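Putative iron-uptake ABC transport system,periplasmic iron-binding protein (Campylobacter jejuni, PDB 1Y4T) binds ferric iron in the periplasm and probably delivers it to an ABC transporter for uptake into the cell. Local coordinates at residues T146-I151 against A162-V167. Numbering follows the deposited sequence.
Sequences TLLASI and AWAKGV
The indole of Trp-163 lies between two aliphatic groups, with Ile-151 CD1 centred over one face and Val-167 CG2, from one turn further along the indole's own helix, over the opposite face. Its NE1 hydrogen-bonds to the carbonyl O of Tyr-122, a bond that, with the methyls on both faces, should limit the ring's rotation, while Leu-148 and Leu-147 meet the benzo end obliquely. This is a helical hairpin of a periplasmic binding protein fold: helices 142-155 and 157-170, joined by a very short turn, pack with their segment axes 11.2 Å apart at an angle of 137°, nearer antiparallel than crossed. Trp-163 contributes the largest share of the buried surface, its CG standing anti to the backbone N (chi1 179°) and the ring reaching across to the first helix.

Ile-151 makes a CH-pi contact, its CD1 sitting 3.5 Å from the centroid of the six-membered ring and 13° off the normal. An extended chain carries that methyl out to the ring, and it comes within 3.4 Å of Trp-163 CE2. Leu-148 runs past the indole in the opposite direction, its CG 3.9 Å from Trp-163 CZ3, while its CD1 reaches the methyl of Ala-164 more loosely. Leu-147 crosses the indole nearly at right angles and touches CH2 with CD2.

No hydrogen bond links the two segments; the buried interface is apolar. Ile-311 and Tyr-312 of helix 305-315 also pack against this cluster. The first helix carries the iron ligand Tyr-143 near its start, but the ferric ion itself is about 13 Å from the Leu-147 side chain. Within helix 142-155, Ser-150 OG donates to Leu-147 O at 2.7 Å, sharing that carbonyl with Ile-151 N.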
loop_
_atom_site.group_PDB
_atom_site.type_symbol
_atom_site.label_atom_id
_atom_site.label_comp_id
_atom_site.label_asym_id
_atom_site.label_seq_id
_atom_site.Cartn_x
_atom_site.Cartn_y
_atom_site.Cartn_z
ATOM N N THR A 146 -3.656 7.747 -2.927
ATOM C CA THR A 146 -4.325 6.740 -3.737
ATOM C C THR A 146 -5.743 6.436 -3.254
ATOM O O THR A 146 -6.616 6.152 -4.058
ATOM C CB THR A 146 -3.462 5.494 -3.832
ATOM O OG1 THR A 146 -2.254 5.810 -4.554
ATOM C CG2 THR A 146 -4.144 4.379 -4.643
ATOM N N LEU A 147 -5.982 6.477 -1.946
ATOM C CA LEU A 147 -7.320 6.269 -1.433
ATOM C C LEU A 147 -8.236 7.374 -1.984
ATOM O O LEU A 147 -9.328 7.096 -2.431
ATOM C CB LEU A 147 -7.340 6.300 0.097
ATOM C CG LEU A 147 -8.714 6.211 0.751
ATOM C CD1 LEU A 147 -9.440 4.941 0.316
ATOM C CD2 LEU A 147 -8.567 6.235 2.240
ATOM N N LEU A 148 -7.767 8.616 -1.955
ATOM C CA LEU A 148 -8.581 9.740 -2.449
ATOM C C LEU A 148 -8.770 9.605 -3.943
ATOM O O LEU A 148 -9.855 9.858 -4.449
ATOM C CB LEU A 148 -7.949 11.088 -2.108
ATOM C CG LEU A 148 -8.901 12.272 -1.840
ATOM C CD1 LEU A 148 -8.222 13.597 -2.135
ATOM C CD2 LEU A 148 -10.248 12.215 -2.487
ATOM N N ALA A 149 -7.739 9.140 -4.644
ATOM C CA ALA A 149 -7.840 8.880 -6.069
ATOM C C ALA A 149 -8.983 7.898 -6.351
ATOM O O ALA A 149 -9.730 8.059 -7.327
ATOM C CB ALA A 149 -6.520 8.363 -6.635
ATOM N N SER A 150 -9.124 6.879 -5.499
ATOM C CA SER A 150 -10.179 5.883 -5.686
ATOM C C SER A 150 -11.578 6.435 -5.420
ATOM O O SER A 150 -12.528 6.019 -6.076
ATOM C CB SER A 150 -9.942 4.625 -4.833
ATOM O OG SER A 150 -10.274 4.820 -3.478
ATOM N N ILE A 151 -11.681 7.354 -4.466
ATOM C CA ILE A 151 -12.921 8.031 -4.181
ATOM C C ILE A 151 -13.318 8.925 -5.355
ATOM O O ILE A 151 -14.496 8.998 -5.682
ATOM C CB ILE A 151 -12.860 8.777 -2.824
ATOM C CG1 ILE A 151 -12.874 7.751 -1.674
ATOM C CG2 ILE A 151 -14.047 9.736 -2.679
ATOM C CD1 ILE A 151 -12.486 8.327 -0.349
ATOM N N ALA A 162 -15.607 17.123 -0.831
ATOM C CA ALA A 162 -16.417 17.105 0.389
ATOM C C ALA A 162 -15.909 16.091 1.405
ATOM O O ALA A 162 -15.946 16.328 2.616
ATOM C CB ALA A 162 -17.872 16.805 0.053
ATOM N N TRP A 163 -15.434 14.960 0.894
ATOM C CA TRP A 163 -14.897 13.897 1.712
ATOM C C TRP A 163 -13.599 14.383 2.368
ATOM O O TRP A 163 -13.417 14.255 3.559
ATOM C CB TRP A 163 -14.623 12.657 0.846
ATOM C CG TRP A 163 -14.057 11.535 1.623
ATOM C CD1 TRP A 163 -14.744 10.658 2.380
ATOM C CD2 TRP A 163 -12.670 11.189 1.756
ATOM N NE1 TRP A 163 -13.881 9.777 2.978
ATOM C CE2 TRP A 163 -12.599 10.091 2.613
ATOM C CE3 TRP A 163 -11.479 11.695 1.227
ATOM C CZ2 TRP A 163 -11.388 9.475 2.946
ATOM C CZ3 TRP A 163 -10.282 11.094 1.581
ATOM C CH2 TRP A 163 -10.253 10.001 2.430
ATOM N N ALA A 164 -12.713 14.956 1.579
ATOM C CA ALA A 164 -11.420 15.385 2.092
ATOM C C ALA A 164 -11.588 16.499 3.120
ATOM O O ALA A 164 -10.912 16.525 4.150
ATOM C CB ALA A 164 -10.533 15.825 0.971
ATOM N N LYS A 165 -12.500 17.421 2.835
ATOM C CA LYS A 165 -12.819 18.500 3.769
ATOM C C LYS A 165 -13.341 17.981 5.083
ATOM O O LYS A 165 -12.947 18.475 6.138
ATOM C CB LYS A 165 -13.856 19.440 3.161
ATOM C CG LYS A 165 -14.245 20.602 4.060
ATOM C CD LYS A 165 -15.161 21.580 3.339
ATOM C CE LYS A 165 -14.445 22.270 2.184
ATOM N NZ LYS A 165 -15.360 23.144 1.402
ATOM N N GLY A 166 -14.236 16.996 5.016
ATOM C CA GLY A 166 -14.863 16.459 6.205
ATOM C C GLY A 166 -13.871 15.675 7.039
ATOM O O GLY A 166 -13.870 15.759 8.267
ATOM N N VAL A 167 -13.004 14.926 6.370
ATOM C CA VAL A 167 -11.981 14.171 7.079
ATOM C C VAL A 167 -11.072 15.121 7.833
ATOM O O VAL A 167 -10.806 14.924 9.036
ATOM C CB VAL A 167 -11.169 13.281 6.120
ATOM C CG1 VAL A 167 -10.039 12.612 6.864
ATOM C CG2 VAL A 167 -12.080 12.222 5.493
#